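HRDC domain-containing protein (Bifidobacterium adolescentis ATCC 15703, PDB 3CYM) is uncharacterised but probably acts as a ribonuclease D-like 3'-5' exonuclease that binds nucleic acid. Local coordinates at residues E6-L10 with G144-A148; A26-Y30 with A67-L72; L118-E122 with L179-R184. One frame throughout, in Å; residues are numbered along the deposited sequence.

Contact 1: E6-L10 with G144-A148; sequences EPKLL and GLTLA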
loop_
_atom_site.group_PDB
_atom_site.type_symbol
_atom_site.label_atom_id
_atom_site.label_comp_id
_atom_site.label_asym_id
_atom_site.label_seq_id
_atom_site.Cartn_x
_atom_site.Cartn_y
_atom_site.Cartn_z
ATOM N N GLU A 6 14.967 22.610 -17.169
ATOM C CA GLU A 6 14.228 23.767 -16.571
ATOM C C GLU A 6 12.759 23.429 -16.267
ATOM O O GLU A 6 11.873 23.838 -17.020
ATOM C CB GLU A 6 14.281 24.966 -17.518
ATOM C CG GLU A 6 15.674 25.330 -18.012
ATOM C CD GLU A 6 16.361 26.325 -17.109
ATOM O OE1 GLU A 6 17.550 26.110 -16.787
ATOM O OE2 GLU A 6 15.709 27.322 -16.720
ATOM N N PRO A 7 12.496 22.673 -15.175
ATOM C CA PRO A 7 11.123 22.304 -14.816
ATOM C C PRO A 7 10.248 23.492 -14.420
ATOM O O PRO A 7 10.748 24.469 -13.863
ATOM C CB PRO A 7 11.313 21.373 -13.616
ATOM C CG PRO A 7 12.628 21.753 -13.045
ATOM C CD PRO A 7 13.466 22.090 -14.231
ATOM N N LYS A 8 8.956 23.403 -14.719
ATOM C CA LYS A 8 8.013 24.470 -14.405
ATOM C C LYS A 8 6.994 23.953 -13.398
ATOM O O LYS A 8 6.452 22.861 -13.575
ATOM C CB LYS A 8 7.312 24.951 -15.682
ATOM C CG LYS A 8 8.264 25.454 -16.781
ATOM C CD LYS A 8 7.807 25.046 -18.194
ATOM C CE LYS A 8 8.256 23.618 -18.553
ATOM N NZ LYS A 8 7.786 23.164 -19.896
ATOM N N LEU A 9 6.754 24.717 -12.334
ATOM C CA LEU A 9 5.738 24.354 -11.351
ATOM C C LEU A 9 4.328 24.466 -11.930
ATOM O O LEU A 9 3.923 25.529 -12.412
ATOM C CB LEU A 9 5.839 25.199 -10.073
ATOM C CG LEU A 9 4.768 24.897 -9.007
ATOM C CD1 LEU A 9 5.071 23.609 -8.232
ATOM C CD2 LEU A 9 4.569 26.064 -8.049
ATOM N N LEU A 10 3.598 23.351 -11.887
ATOM C CA LEU A 10 2.191 23.336 -12.238
ATOM C C LEU A 10 1.409 23.463 -10.936
ATOM O O LEU A 10 1.314 22.505 -10.163
ATOM C CB LEU A 10 1.844 22.048 -12.981
ATOM C CG LEU A 10 0.468 21.916 -13.634
ATOM C CD1 LEU A 10 0.269 22.934 -14.727
ATOM C CD2 LEU A 10 0.275 20.519 -14.203
ATOM N N GLY A 144 8.822 17.647 -17.592
ATOM C CA GLY A 144 9.436 18.896 -17.138
ATOM C C GLY A 144 8.472 19.732 -16.321
ATOM O O GLY A 144 8.524 20.963 -16.356
ATOM N N LEU A 145 7.577 19.063 -15.598
ATOM C CA LEU A 145 6.582 19.747 -14.772
ATOM C C LEU A 145 6.634 19.283 -13.323
ATOM O O LEU A 145 6.664 18.084 -13.045
ATOM C CB LEU A 145 5.172 19.568 -15.341
ATOM C CG LEU A 145 4.844 20.170 -16.707
ATOM C CD1 LEU A 145 3.456 19.736 -17.122
ATOM C CD2 LEU A 145 4.948 21.691 -16.704
ATOM N N THR A 146 6.629 20.255 -12.413
ATOM C CA THR A 146 6.759 20.027 -10.976
ATOM C C THR A 146 5.383 20.061 -10.303
ATOM O O THR A 146 4.604 20.990 -10.513
ATOM C CB THR A 146 7.701 21.096 -10.329
ATOM O OG1 THR A 146 9.004 21.017 -10.925
ATOM C CG2 THR A 146 7.833 20.905 -8.813
ATOM N N LEU A 147 5.085 19.030 -9.518
ATOM C CA LEU A 147 3.915 19.024 -8.650
ATOM C C LEU A 147 4.397 19.187 -7.208
ATOM O O LEU A 147 5.225 18.399 -6.740
ATOM C CB LEU A 147 3.125 17.715 -8.806
ATOM C CG LEU A 147 2.689 17.253 -10.205
ATOM C CD1 LEU A 147 2.161 15.824 -10.166
ATOM C CD2 LEU A 147 1.647 18.190 -10.827
ATOM N N ALA A 148 3.911 20.221 -6.521
ATOM C CA ALA A 148 4.230 20.422 -5.102
ATOM C C ALA A 148 3.277 19.584 -4.264
ATOM O O ALA A 148 2.157 20.004 -3.989
ATOM C CB ALA A 148 4.122 21.892 -4.730
HETATM O O HOH W 1 1.545 21.345 -7.595
#
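Lys-8 and Leu-9 pair with Leu-145 and Thr-146 as a two-stranded parallel ribbon, and three backbone hydrogen bonds run along it. Lys-8 N donates to Gly-144 O (3.0 Å), Thr-146 N returns a nearly straight bond to Lys-8 O (2.9 Å, 171° at the hydrogen), and Leu-10 N gives to Thr-146 O at 2.9 Å. Gly-144 O also receives Pro-7 CA at 3.3 Å, a CA-H...O contact. Beyond the paired residues a water bridges the two segments, donating to Leu-10 O and accepting from Ala-148 N.

Apolar contacts follow. Leu-9 has CG anti to its backbone N (chi1 178°); its side chain and that of Thr-146 cross at about a right angle, with Leu-9 CD1 near Thr-146 CG2 and 4.0 Å from Ala-148 CB. Leu-10 CD2 lies 4.3 Å from Leu-147 CD2 and also approaches Leu-145 CD1. Among polar side chains, Thr-146 OG1 touches Pro-7 CB at 3.6 Å while its hydrogen bond goes to Glu-140 of helix 135-143.

Main-chain bonds thus set the register of the N-terminal segment, and Leu-10 and Leu-145 pack against Leu-175, so polar and apolar contacts both hold this surface ribbon.

Contact 2: A26-Y30 with A67-L72; sequences AFRDY and AGIGLL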
loop_
_atom_site.group_PDB
_atom_site.type_symbol
_atom_site.label_atom_id
_atom_site.label_comp_id
_atom_site.label_asym_id
_atom_site.label_seq_id
_atom_site.Cartn_x
_atom_site.Cartn_y
_atom_site.Cartn_z
ATOM N N ALA A 26 -24.899 14.547 -10.563
ATOM C CA ALA A 26 -23.536 14.930 -10.955
ATOM C C ALA A 26 -22.685 13.717 -11.329
ATOM O O ALA A 26 -21.798 13.818 -12.180
ATOM C CB ALA A 26 -22.867 15.738 -9.859
ATOM N N PHE A 27 -22.977 12.583 -10.690
ATOM C CA PHE A 27 -22.375 11.288 -11.015
ATOM C C PHE A 27 -22.807 10.750 -12.388
ATOM O O PHE A 27 -21.964 10.298 -13.174
ATOM C CB PHE A 27 -22.698 10.266 -9.914
ATOM C CG PHE A 27 -22.173 8.883 -10.191
ATOM C CD1 PHE A 27 -20.843 8.567 -9.925
ATOM C CD2 PHE A 27 -23.012 7.892 -10.714
ATOM C CE1 PHE A 27 -20.349 7.294 -10.182
ATOM C CE2 PHE A 27 -22.526 6.614 -10.984
ATOM C CZ PHE A 27 -21.190 6.310 -10.713
ATOM N N ARG A 28 -24.117 10.782 -12.662
ATOM C CA ARG A 28 -24.653 10.342 -13.948
ATOM C C ARG A 28 -24.155 11.246 -15.075
ATOM O O ARG A 28 -24.008 10.795 -16.205
ATOM C CB ARG A 28 -26.189 10.314 -13.965
ATOM C CG ARG A 28 -26.880 9.603 -12.796
ATOM C CD ARG A 28 -26.854 8.075 -12.873
ATOM N NE ARG A 28 -28.053 7.503 -13.500
ATOM C CZ ARG A 28 -28.071 6.862 -14.673
ATOM N NH1 ARG A 28 -26.954 6.700 -15.376
ATOM N NH2 ARG A 28 -29.215 6.379 -15.150
ATOM N N ASP A 29 -23.903 12.515 -14.759
ATOM C CA ASP A 29 -23.379 13.463 -15.744
ATOM C C ASP A 29 -21.928 13.167 -16.109
ATOM O O ASP A 29 -21.566 13.183 -17.290
ATOM C CB ASP A 29 -23.504 14.915 -15.257
ATOM C CG ASP A 29 -22.963 15.921 -16.273
ATOM O OD1 ASP A 29 -23.344 15.839 -17.464
ATOM O OD2 ASP A 29 -22.154 16.793 -15.887
ATOM N N TYR A 30 -21.103 12.908 -15.096
ATOM C CA TYR A 30 -19.695 12.591 -15.324
ATOM C C TYR A 30 -19.525 11.271 -16.056
ATOM O O TYR A 30 -18.688 11.174 -16.937
ATOM C CB TYR A 30 -18.880 12.595 -14.022
ATOM C CG TYR A 30 -17.386 12.549 -14.270
ATOM C CD1 TYR A 30 -16.735 13.612 -14.885
ATOM C CD2 TYR A 30 -16.624 11.438 -13.899
ATOM C CE1 TYR A 30 -15.364 13.582 -15.120
ATOM C CE2 TYR A 30 -15.248 11.405 -14.131
ATOM C CZ TYR A 30 -14.630 12.477 -14.746
ATOM O OH TYR A 30 -13.278 12.452 -14.995
ATOM N N ALA A 67 -13.818 14.729 -20.894
ATOM C CA ALA A 67 -14.641 14.670 -19.697
ATOM C C ALA A 67 -14.039 15.529 -18.601
ATOM O O ALA A 67 -14.747 15.993 -17.715
ATOM C CB ALA A 67 -14.775 13.226 -19.213
ATOM N N GLY A 68 -12.724 15.709 -18.648
ATOM C CA GLY A 68 -12.015 16.477 -17.637
ATOM C C GLY A 68 -11.871 15.717 -16.339
ATOM O O GLY A 68 -12.028 14.498 -16.307
ATOM N N ILE A 69 -11.582 16.443 -15.265
ATOM C CA ILE A 69 -11.306 15.824 -13.964
ATOM C C ILE A 69 -12.579 15.654 -13.134
ATOM O O ILE A 69 -13.352 16.609 -12.943
ATOM C CB ILE A 69 -10.213 16.616 -13.165
ATOM C CG1 ILE A 69 -8.920 16.750 -13.990
ATOM C CG2 ILE A 69 -9.941 15.973 -11.804
ATOM C CD1 ILE A 69 -7.843 17.645 -13.367
ATOM N N GLY A 70 -12.805 14.420 -12.678
ATOM C CA GLY A 70 -13.850 14.124 -11.699
ATOM C C GLY A 70 -13.280 13.748 -10.346
ATOM O O GLY A 70 -12.504 12.797 -10.247
ATOM N N LEU A 71 -13.666 14.493 -9.309
ATOM C CA LEU A 71 -13.326 14.162 -7.927
ATOM C C LEU A 71 -14.570 13.602 -7.257
ATOM O O LEU A 71 -15.497 14.339 -6.956
ATOM C CB LEU A 71 -12.811 15.391 -7.157
ATOM C CG LEU A 71 -11.673 16.224 -7.757
ATOM C CD1 LEU A 71 -11.218 17.253 -6.772
ATOM C CD2 LEU A 71 -10.510 15.353 -8.134
ATOM N N LEU A 72 -14.593 12.294 -7.032
ATOM C CA LEU A 72 -15.820 11.624 -6.645
ATOM C C LEU A 72 -15.781 11.260 -5.168
ATOM O O LEU A 72 -14.849 10.600 -4.713
ATOM C CB LEU A 72 -16.056 10.368 -7.503
ATOM C CG LEU A 72 -16.328 10.278 -9.031
ATOM C CD1 LEU A 72 -17.720 10.684 -9.448
ATOM C CD2 LEU A 72 -15.321 10.974 -9.923
#
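Tyr-30 and Phe-27, on one side of helix 24-35, pack on strand 68-72, an alpha/beta layer of the RNase H-like exonuclease fold in which the axes of segments 26-30 and 68-72 run 10.4 Å apart at 146°. At Ala-67, just ahead of the strand, the methyl CB lies 4.2 Å from Tyr-30 CE1, and the carbonyl oxygen lies near the plane of the ring at its edge. Gly-68 supplies the polar anchor: its O accepts from Tyr-30 OH at 2.7 Å, the hydroxyl being tilted 26° from the carbonyl plane. Ile-69 turns its side chain away from the helix, towards helix 163-174.

Gly-70 then passes beneath the phenol. Its bare CA sits over one face, 3.9 Å from the ring centroid, a CH-pi contact. The tyrosine reaches this far because CG is anti to its own N (chi1 -168°), which directs the ring from the helix across the strand backbone. Beyond Leu-71, which faces the other way, Leu-72 spreads its two methyls between the aromatic side chains: CD2 comes within 4.2 Å of Tyr-30 CD2, while CD1 meets the edge of the other ring, 3.8 Å from Phe-27 CD1.

Contact 3: L118-E122 with L179-R184; sequences LFDTE and LETKMR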
loop_
_atom_site.group_PDB
_atom_site.type_symbol
_atom_site.label_atom_id
_atom_site.label_comp_id
_atom_site.label_asym_id
_atom_site.label_seq_id
_atom_site.Cartn_x
_atom_site.Cartn_y
_atom_site.Cartn_z
ATOM N N LEU A 118 -4.331 -1.908 -17.776
ATOM C CA LEU A 118 -3.551 -1.082 -16.863
ATOM C C LEU A 118 -2.268 -0.584 -17.491
ATOM O O LEU A 118 -1.600 -1.311 -18.219
ATOM C CB LEU A 118 -3.209 -1.881 -15.602
ATOM C CG LEU A 118 -2.487 -1.211 -14.434
ATOM C CD1 LEU A 118 -3.404 -0.203 -13.756
ATOM C CD2 LEU A 118 -2.044 -2.281 -13.462
ATOM N N PHE A 119 -1.941 0.675 -17.223
ATOM C CA PHE A 119 -0.584 1.164 -17.375
ATOM C C PHE A 119 -0.166 1.712 -16.026
ATOM O O PHE A 119 -0.730 2.696 -15.546
ATOM C CB PHE A 119 -0.474 2.244 -18.450
ATOM C CG PHE A 119 0.942 2.624 -18.776
ATOM C CD1 PHE A 119 1.600 2.030 -19.835
ATOM C CD2 PHE A 119 1.626 3.575 -18.017
ATOM C CE1 PHE A 119 2.925 2.363 -20.129
ATOM C CE2 PHE A 119 2.943 3.914 -18.310
ATOM C CZ PHE A 119 3.589 3.311 -19.367
ATOM N N ASP A 120 0.822 1.071 -15.411
ATOM C CA ASP A 120 1.337 1.536 -14.129
ATOM C C ASP A 120 2.569 2.423 -14.358
ATOM O O ASP A 120 3.624 1.938 -14.776
ATOM C CB ASP A 120 1.635 0.344 -13.204
ATOM C CG ASP A 120 1.816 0.738 -11.742
ATOM O OD1 ASP A 120 2.313 1.843 -11.428
ATOM O OD2 ASP A 120 1.485 -0.103 -10.884
ATOM N N THR A 121 2.432 3.720 -14.079
ATOM C CA THR A 121 3.531 4.665 -14.315
ATOM C C THR A 121 4.685 4.479 -13.326
ATOM O O THR A 121 5.799 4.892 -13.608
ATOM C CB THR A 121 3.084 6.155 -14.311
ATOM O OG1 THR A 121 2.363 6.447 -13.110
ATOM C CG2 THR A 121 2.222 6.481 -15.518
ATOM N N GLU A 122 4.420 3.869 -12.169
ATOM C CA GLU A 122 5.496 3.583 -11.241
ATOM C C GLU A 122 6.271 2.381 -11.741
ATOM O O GLU A 122 7.487 2.435 -11.815
ATOM C CB GLU A 122 5.012 3.364 -9.800
ATOM C CG GLU A 122 6.160 2.988 -8.848
ATOM C CD GLU A 122 5.908 3.326 -7.391
ATOM O OE1 GLU A 122 5.870 2.385 -6.577
ATOM O OE2 GLU A 122 5.759 4.523 -7.057
ATOM N N LEU A 179 1.857 11.307 -19.255
ATOM C CA LEU A 179 2.917 10.451 -18.722
ATOM C C LEU A 179 2.999 9.140 -19.478
ATOM O O LEU A 179 4.066 8.795 -19.985
ATOM C CB LEU A 179 2.711 10.155 -17.238
ATOM C CG LEU A 179 3.458 10.987 -16.199
ATOM C CD1 LEU A 179 3.308 10.296 -14.847
ATOM C CD2 LEU A 179 4.935 11.193 -16.567
ATOM N N GLU A 180 1.863 8.439 -19.564
ATOM C CA GLU A 180 1.751 7.160 -20.275
ATOM C C GLU A 180 2.322 7.232 -21.692
ATOM O O GLU A 180 3.079 6.352 -22.090
ATOM C CB GLU A 180 0.293 6.671 -20.322
ATOM C CG GLU A 180 0.079 5.564 -21.366
ATOM C CD GLU A 180 -1.342 5.053 -21.498
ATOM O OE1 GLU A 180 -1.503 3.832 -21.705
ATOM O OE2 GLU A 180 -2.294 5.854 -21.416
ATOM N N THR A 181 1.959 8.289 -22.424
ATOM C CA THR A 181 2.384 8.512 -23.814
ATOM C C THR A 181 3.913 8.566 -23.954
ATOM O O THR A 181 4.481 7.785 -24.716
ATOM C CB THR A 181 1.719 9.784 -24.417
ATOM O OG1 THR A 181 0.294 9.689 -24.279
ATOM C CG2 THR A 181 2.056 9.939 -25.890
ATOM N N LYS A 182 4.554 9.464 -23.199
ATOM C CA LYS A 182 6.022 9.582 -23.146
ATOM C C LYS A 182 6.708 8.302 -22.672
ATOM O O LYS A 182 7.736 7.913 -23.223
ATOM C CB LYS A 182 6.451 10.730 -22.217
ATOM C CG LYS A 182 6.224 12.130 -22.766
ATOM C CD LYS A 182 7.309 12.557 -23.752
ATOM C CE LYS A 182 7.064 13.973 -24.290
ATOM N NZ LYS A 182 5.917 14.029 -25.241
ATOM N N MET A 183 6.142 7.664 -21.648
ATOM C CA MET A 183 6.753 6.480 -21.046
ATOM C C MET A 183 6.619 5.222 -21.912
ATOM O O MET A 183 7.486 4.355 -21.865
ATOM C CB MET A 183 6.219 6.232 -19.626
ATOM C CG MET A 183 6.511 7.357 -18.608
ATOM S SD MET A 183 5.910 6.951 -16.954
ATOM C CE MET A 183 7.220 5.877 -16.516
ATOM N N ARG A 184 5.544 5.133 -22.698
ATOM C CA ARG A 184 5.391 4.069 -23.701
ATOM C C ARG A 184 6.429 4.191 -24.801
ATOM O O ARG A 184 7.041 3.193 -25.188
ATOM C CB ARG A 184 3.995 4.079 -24.329
ATOM C CG ARG A 184 2.983 3.285 -23.558
ATOM C CD ARG A 184 1.627 3.267 -24.232
ATOM N NE ARG A 184 0.598 2.835 -23.283
ATOM C CZ ARG A 184 0.199 1.575 -23.116
ATOM N NH1 ARG A 184 0.720 0.605 -23.852
ATOM N NH2 ARG A 184 -0.735 1.289 -22.217
HETATM O O HOH W 2 -1.106 -1.317 -21.196
#
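Phe-119 reaches from strand 117-120 onto helix 176-190, and its atoms trace the contact from strand to helix. At the root, CB lies 3.8 Å from Glu-180 OE1 and close to Arg-184 NH2. CG then comes beneath the aliphatic part of Glu-180, whose CG stands over one ring face, 4.1 Å from the centroid and 14° off the normal, a CH-pi contact. Along one rim, CD1 lies over a face of the Arg-184 guanidinium, 3.4 Å from NH2, with the two planes inclined by 41°; CE1 meets Arg-184 CG. Along the other rim, CD2 approaches Glu-180 CB and CE2 its CA. Finally, Phe-119 CZ ends 3.9 Å from Met-183 CB.

The guanidinium is held by Glu-180: NE and NH2 both donate to OE1, at 2.8 and 2.7 Å, in a side-on salt bridge between residues four apart. NH2 also donates to a water bound to Leu-118 O. Next along the chain, Thr-121 CG2 rests 4.0 Å from Leu-179 CD1, while its OG1 bonds to His-99. Strand and helix axes cross at 78°, and this buried layer, a helix over an edge strand of the mixed sheet, is consistent with the RNase H-like fold of DnaQ-type exonucleases.

In the fold
Contacts 2 and 3 lie within the exonuclease region, contact 1 fastens the N-terminal segment to it, and none touches another. Contacts 2 and 3 lie towards opposite edges of one mixed sheet, their centres about 23 Å apart: strand 68-72 adjoins the outermost strand 20-21, and strand 117-120 forms the other edge. Contact 1 is a separate two-stranded ribbon, its centre about 26 Å from that of contact 2 and about 18 Å from that of contact 3. Both segments of contact 2 precede those of contact 3 and fall between the two of contact 1, whereas the segments of contacts 1 and 3 alternate in sequence. The N-terminus is thereby joined to strand 145-146, directly after helix 135-143, in a domain whose Asp-44, Glu-46 and Asp-172 bind sodium.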